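Local coordinates for beta-N-acetylhexosaminidase (Arthrobacter aurescens, PDB 3RCN), which probably hydrolyses terminal non-reducing N-acetyl-D-hexosamine residues from N-acetyl-beta-D-hexosaminides, as a member of glycosyl hydrolase family 20, at residues A[178-183]-A[272-277]; A[190-195]-A[251-256]. All coordinates share one frame; numbering follows the deposited sequence.

Both contacts lie on the same side of the chain's centre in the catalytic domain, their centres about 9 Å apart, and both are largely buried. Contact 1 joins the turn between strands 171-178 and 181-182 to an irregular loop after helix 251-256, chiefly through polar groups: backbone and side-chain hydrogen bonds beside tryptophan rings. Contact 2, nested along the chain inside the loop that contact 1 closes, sets the short helix 191-194 against helix 251-256 through methyl groups, with a water at its more exposed margin. The two are joined through Q251, whose N lies 3.0 Å from D179 OD2, so the start of helix 251-256 is tied to the loops while its other end packs on 190-195.

Contact 1: A[178-183]-A[272-277]; sequences DDQGWR and EVWTRW
In Q180 CG lies anti to the carbonyl carbon (chi1 -56°) and the chain bends at chi2 (90°), which swings the amide toward 272-277, where NE2 donates to R276 O at 2.7 Å. The bond is nearly straight (171° at the hydrogen), with R276 O almost in the amide plane. The same NE2 sits at the edge of the W277 ring, 3.6 Å from CE3, while OE1 is held by R149, so the amide is held at both ends. Shortened to an alanine, this residue is likely to leave R276 O without its donor and R149 NE without its acceptor, and open a gap beside the W277 ring. D179 O accepts from W274 N at 3.0 Å, the donor above the carbonyl plane. The D179 side chain lies alongside that of W274, CB 3.7 Å from CE3, and its OD2 accepts from Q251 N and N280 ND2. V273 CG1 lies against the carbonyls of D179 and Q180, 3.3 Å from Q180 O. Such loops at the C-terminal ends of the strands form the substrate-side rim of a TIM barrel; here the side chains of D179 and E316, the predicted proton donor, lie about 7 Å apart.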
loop_
_atom_site.group_PDB
_atom_site.type_symbol
_atom_site.label_atom_id
_atom_site.label_comp_id
_atom_site.label_asym_id
_atom_site.label_seq_id
_atom_site.Cartn_x
_atom_site.Cartn_y
_atom_site.Cartn_z
ATOM N N ASP A 178 -17.396 -1.471 15.115
ATOM C CA ASP A 178 -17.993 -0.296 15.699
ATOM C C ASP A 178 -19.386 -0.148 15.127
ATOM O O ASP A 178 -19.900 -1.076 14.499
ATOM C CB ASP A 178 -17.129 0.946 15.472
ATOM C CG ASP A 178 -17.267 1.962 16.593
ATOM O OD1 ASP A 178 -18.343 2.577 16.691
ATOM O OD2 ASP A 178 -16.301 2.155 17.372
ATOM N N ASP A 179 -20.013 0.988 15.410
ATOM C CA ASP A 179 -21.327 1.299 14.866
ATOM C C ASP A 179 -21.318 1.360 13.351
ATOM O O ASP A 179 -22.296 0.985 12.695
ATOM C CB ASP A 179 -21.829 2.628 15.436
ATOM C CG ASP A 179 -22.088 2.553 16.928
ATOM O OD1 ASP A 179 -21.513 3.377 17.679
ATOM O OD2 ASP A 179 -22.861 1.654 17.346
ATOM N N GLN A 180 -20.206 1.841 12.804
ATOM C CA GLN A 180 -20.139 2.183 11.379
ATOM C C GLN A 180 -19.563 1.109 10.457
ATOM O O GLN A 180 -19.426 1.337 9.273
ATOM C CB GLN A 180 -19.382 3.495 11.194
ATOM C CG GLN A 180 -19.999 4.636 11.992
ATOM C CD GLN A 180 -19.432 4.773 13.400
ATOM O OE1 GLN A 180 -18.689 3.913 13.883
ATOM N NE2 GLN A 180 -19.778 5.866 14.059
ATOM N N GLY A 181 -19.195 -0.037 11.019
ATOM C CA GLY A 181 -18.795 -1.199 10.248
ATOM C C GLY A 181 -18.173 -2.282 11.123
ATOM O O GLY A 181 -17.713 -2.000 12.224
ATOM N N TRP A 182 -18.125 -3.503 10.592
ATOM C CA TRP A 182 -17.544 -4.678 11.229
ATOM C C TRP A 182 -16.537 -5.305 10.238
ATOM O O TRP A 182 -16.912 -5.719 9.139
ATOM C CB TRP A 182 -18.659 -5.672 11.577
ATOM C CG TRP A 182 -18.163 -6.964 12.200
ATOM C CD1 TRP A 182 -17.485 -7.965 11.573
ATOM C CD2 TRP A 182 -18.326 -7.384 13.567
ATOM N NE1 TRP A 182 -17.199 -8.972 12.462
ATOM C CE2 TRP A 182 -17.705 -8.642 13.691
ATOM C CE3 TRP A 182 -18.933 -6.814 14.695
ATOM C CZ2 TRP A 182 -17.667 -9.343 14.901
ATOM C CZ3 TRP A 182 -18.898 -7.510 15.896
ATOM C CH2 TRP A 182 -18.260 -8.759 15.992
ATOM N N ARG A 183 -15.254 -5.327 10.600
ATOM C CA ARG A 183 -14.204 -5.686 9.646
ATOM C C ARG A 183 -13.722 -7.129 9.688
ATOM O O ARG A 183 -12.859 -7.527 8.907
ATOM C CB ARG A 183 -12.993 -4.767 9.807
ATOM C CG ARG A 183 -13.290 -3.297 9.708
ATOM C CD ARG A 183 -14.092 -2.951 8.487
ATOM N NE ARG A 183 -14.457 -1.540 8.502
ATOM C CZ ARG A 183 -15.458 -1.036 7.790
ATOM N NH1 ARG A 183 -16.171 -1.840 7.016
ATOM N NH2 ARG A 183 -15.755 0.259 7.856
ATOM N N GLU A 272 -29.821 -0.511 10.212
ATOM C CA GLU A 272 -28.736 -0.623 9.233
ATOM C C GLU A 272 -27.407 -0.083 9.789
ATOM O O GLU A 272 -27.406 0.623 10.801
ATOM C CB GLU A 272 -29.114 0.062 7.917
ATOM C CG GLU A 272 -29.157 1.570 7.975
ATOM C CD GLU A 272 -29.228 2.195 6.588
ATOM O OE1 GLU A 272 -30.034 1.698 5.765
ATOM O OE2 GLU A 272 -28.469 3.163 6.321
ATOM N N VAL A 273 -26.283 -0.426 9.156
ATOM C CA VAL A 273 -24.986 0.018 9.672
ATOM C C VAL A 273 -25.034 1.544 9.869
ATOM O O VAL A 273 -25.563 2.260 9.025
ATOM C CB VAL A 273 -23.817 -0.376 8.738
ATOM C CG1 VAL A 273 -22.500 0.129 9.299
ATOM C CG2 VAL A 273 -23.750 -1.881 8.550
ATOM N N TRP A 274 -24.525 2.046 10.990
ATOM C CA TRP A 274 -24.654 3.480 11.276
ATOM C C TRP A 274 -23.884 4.325 10.270
ATOM O O TRP A 274 -22.760 3.995 9.935
ATOM C CB TRP A 274 -24.174 3.813 12.689
ATOM C CG TRP A 274 -25.006 4.875 13.352
ATOM C CD1 TRP A 274 -26.314 5.202 13.066
ATOM C CD2 TRP A 274 -24.599 5.749 14.417
ATOM N NE1 TRP A 274 -26.736 6.221 13.893
ATOM C CE2 TRP A 274 -25.707 6.571 14.732
ATOM C CE3 TRP A 274 -23.408 5.918 15.133
ATOM C CZ2 TRP A 274 -25.651 7.543 15.726
ATOM C CZ3 TRP A 274 -23.356 6.888 16.125
ATOM C CH2 TRP A 274 -24.470 7.682 16.413
ATOM N N THR A 275 -24.494 5.400 9.776
ATOM C CA THR A 275 -23.802 6.293 8.839
ATOM C C THR A 275 -23.160 7.561 9.434
ATOM O O THR A 275 -22.573 8.365 8.699
ATOM C CB THR A 275 -24.695 6.686 7.637
ATOM O OG1 THR A 275 -25.712 7.589 8.067
ATOM C CG2 THR A 275 -25.330 5.463 7.032
ATOM N N ARG A 276 -23.251 7.744 10.749
ATOM C CA ARG A 276 -22.732 8.969 11.359
ATOM C C ARG A 276 -21.770 8.674 12.486
ATOM O O ARG A 276 -21.635 7.524 12.913
ATOM C CB ARG A 276 -23.855 9.891 11.839
ATOM C CG ARG A 276 -24.913 9.198 12.677
ATOM C CD ARG A 276 -25.577 10.160 13.646
ATOM N NE ARG A 276 -24.709 10.476 14.780
ATOM C CZ ARG A 276 -25.138 11.022 15.917
ATOM N NH1 ARG A 276 -26.427 11.305 16.077
ATOM N NH2 ARG A 276 -24.286 11.273 16.899
ATOM N N TRP A 277 -21.062 9.711 12.924
ATOM C CA TRP A 277 -20.121 9.576 14.030
ATOM C C TRP A 277 -20.780 9.814 15.395
ATOM O O TRP A 277 -21.975 10.095 15.478
ATOM C CB TRP A 277 -18.931 10.528 13.840
ATOM C CG TRP A 277 -18.390 10.560 12.395
ATOM C CD1 TRP A 277 -18.178 11.669 11.634
ATOM C CD2 TRP A 277 -18.024 9.436 11.568
ATOM N NE1 TRP A 277 -17.703 11.314 10.401
ATOM C CE2 TRP A 277 -17.604 9.950 10.332
ATOM C CE3 TRP A 277 -18.016 8.051 11.756
ATOM C CZ2 TRP A 277 -17.172 9.128 9.286
ATOM C CZ3 TRP A 277 -17.591 7.238 10.720
ATOM C CH2 TRP A 277 -17.177 7.779 9.500
#

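Contact 2: A[190-195]-A[251-256]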
loop_
_atom_site.group_PDB
_atom_site.type_symbol
_atom_site.label_atom_id
_atom_site.label_comp_id
_atom_site.label_asym_id
_atom_site.label_seq_id
_atom_site.Cartn_x
_atom_site.Cartn_y
_atom_site.Cartn_z
ATOM N N PRO A 190 -22.042 -15.246 8.900
ATOM C CA PRO A 190 -21.628 -14.641 7.624
ATOM C C PRO A 190 -22.130 -13.219 7.437
ATOM O O PRO A 190 -21.466 -12.464 6.748
ATOM C CB PRO A 190 -22.272 -15.550 6.569
ATOM C CG PRO A 190 -22.568 -16.835 7.291
ATOM C CD PRO A 190 -22.877 -16.441 8.699
ATOM N N LYS A 191 -23.268 -12.861 8.026
ATOM C CA LYS A 191 -23.847 -11.531 7.809
ATOM C C LYS A 191 -23.034 -10.430 8.465
ATOM O O LYS A 191 -23.200 -9.255 8.134
ATOM C CB LYS A 191 -25.287 -11.446 8.333
ATOM C CG LYS A 191 -26.259 -12.429 7.724
ATOM C CD LYS A 191 -26.721 -11.971 6.367
ATOM C CE LYS A 191 -27.812 -12.890 5.871
ATOM N NZ LYS A 191 -28.721 -13.259 6.993
ATOM N N LEU A 192 -22.181 -10.792 9.422
ATOM C CA LEU A 192 -21.355 -9.788 10.084
ATOM C C LEU A 192 -20.605 -8.992 9.031
ATOM O O LEU A 192 -20.528 -7.758 9.099
ATOM C CB LEU A 192 -20.392 -10.422 11.091
ATOM C CG LEU A 192 -21.073 -10.716 12.440
ATOM C CD1 LEU A 192 -20.099 -11.274 13.486
ATOM C CD2 LEU A 192 -21.791 -9.472 12.984
ATOM N N THR A 193 -20.002 -9.711 8.089
ATOM C CA THR A 193 -19.381 -9.079 6.936
ATOM C C THR A 193 -20.336 -8.753 5.774
ATOM O O THR A 193 -20.268 -7.660 5.216
ATOM C CB THR A 193 -18.138 -9.842 6.479
ATOM O OG1 THR A 193 -18.484 -11.208 6.219
ATOM C CG2 THR A 193 -17.075 -9.786 7.580
ATOM N N GLU A 194 -21.240 -9.672 5.429
ATOM C CA GLU A 194 -22.150 -9.440 4.301
ATOM C C GLU A 194 -22.984 -8.171 4.472
ATOM O O GLU A 194 -23.194 -7.410 3.536
ATOM C CB GLU A 194 -23.078 -10.631 4.080
ATOM C CG GLU A 194 -22.402 -11.870 3.536
ATOM C CD GLU A 194 -23.317 -13.092 3.565
ATOM O OE1 GLU A 194 -24.533 -12.932 3.835
ATOM O OE2 GLU A 194 -22.816 -14.216 3.326
ATOM N N THR A 195 -23.454 -7.959 5.683
ATOM C CA THR A 195 -24.282 -6.815 6.029
ATOM C C THR A 195 -23.430 -5.793 6.777
ATOM O O THR A 195 -23.383 -4.634 6.395
ATOM C CB THR A 195 -25.569 -7.230 6.800
ATOM O OG1 THR A 195 -26.415 -7.985 5.921
ATOM C CG2 THR A 195 -26.341 -6.012 7.288
ATOM N N GLN A 251 -23.858 -1.079 16.673
ATOM C CA GLN A 251 -24.878 -1.060 15.609
ATOM C C GLN A 251 -24.559 -1.852 14.315
ATOM O O GLN A 251 -25.469 -2.227 13.583
ATOM C CB GLN A 251 -25.300 0.357 15.254
ATOM C CG GLN A 251 -26.538 0.391 14.390
ATOM C CD GLN A 251 -27.189 1.749 14.385
ATOM O OE1 GLN A 251 -27.173 2.459 15.395
ATOM N NE2 GLN A 251 -27.767 2.126 13.245
ATOM N N ALA A 252 -23.288 -2.101 14.021
ATOM C CA ALA A 252 -22.964 -2.858 12.818
ATOM C C ALA A 252 -23.372 -4.305 13.006
ATOM O O ALA A 252 -24.015 -4.886 12.135
ATOM C CB ALA A 252 -21.476 -2.740 12.451
ATOM N N ALA A 253 -23.017 -4.878 14.154
ATOM C CA ALA A 253 -23.438 -6.233 14.504
ATOM C C ALA A 253 -24.975 -6.363 14.618
ATOM O O ALA A 253 -25.564 -7.357 14.185
ATOM C CB ALA A 253 -22.755 -6.675 15.794
ATOM N N ILE A 254 -25.622 -5.351 15.190
ATOM C CA ILE A 254 -27.080 -5.328 15.295
ATOM C C ILE A 254 -27.766 -5.287 13.919
ATOM O O ILE A 254 -28.771 -5.961 13.711
ATOM C CB ILE A 254 -27.565 -4.164 16.204
ATOM C CG1 ILE A 254 -27.078 -4.380 17.636
ATOM C CG2 ILE A 254 -29.088 -4.051 16.189
ATOM C CD1 ILE A 254 -27.096 -3.130 18.472
ATOM N N ALA A 255 -27.225 -4.501 12.990
ATOM C CA ALA A 255 -27.707 -4.506 11.602
ATOM C C ALA A 255 -27.677 -5.904 10.985
ATOM O O ALA A 255 -28.653 -6.356 10.391
ATOM C CB ALA A 255 -26.896 -3.523 10.725
ATOM N N ALA A 256 -26.534 -6.568 11.117
ATOM C CA ALA A 256 -26.353 -7.930 10.638
ATOM C C ALA A 256 -27.343 -8.898 11.280
ATOM O O ALA A 256 -28.016 -9.649 10.574
ATOM C CB ALA A 256 -24.918 -8.393 10.911
HETATM O O HOH W 1 -28.799 -8.835 7.747
#
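Two short helical segments, 191-194 and 251-256, meet where T195 and A256 bring their CA atoms to 5.2 Å, illustrating how small residues let backbones approach closely in the connections that follow barrel strands 171-178 and 239-243 of the TIM-barrel catalytic domain. Each segment carries its own i to i+4 bonds, T195 N to K191 O in one and A256 N to A252 O in the other. At the middle of the interface the A256 methyl sits against the backbone of 190-195, its CB 3.4 Å from K191 O, with K191 CB beside it. In L192, CG is anti to the carbonyl carbon (chi1 -82°) and CD1 extends anti to CA (chi2 -177°), leaving CD2 to pack against both alanines, 3.9 Å from A256 CB and equally near A253 CA. W182 of the neighbouring strand touches both L192 and A253, and F293 and Y294 of helix 288-304 touch L192 and A253 respectively. T195 divides its two branches: CG2 lies over the backbone of A255 and A256, 3.9 Å from A256 CA, whereas OG1 faces a water. That water lies 3.1 Å from T195 OG1 and donates to A256 O at 3.0 Å.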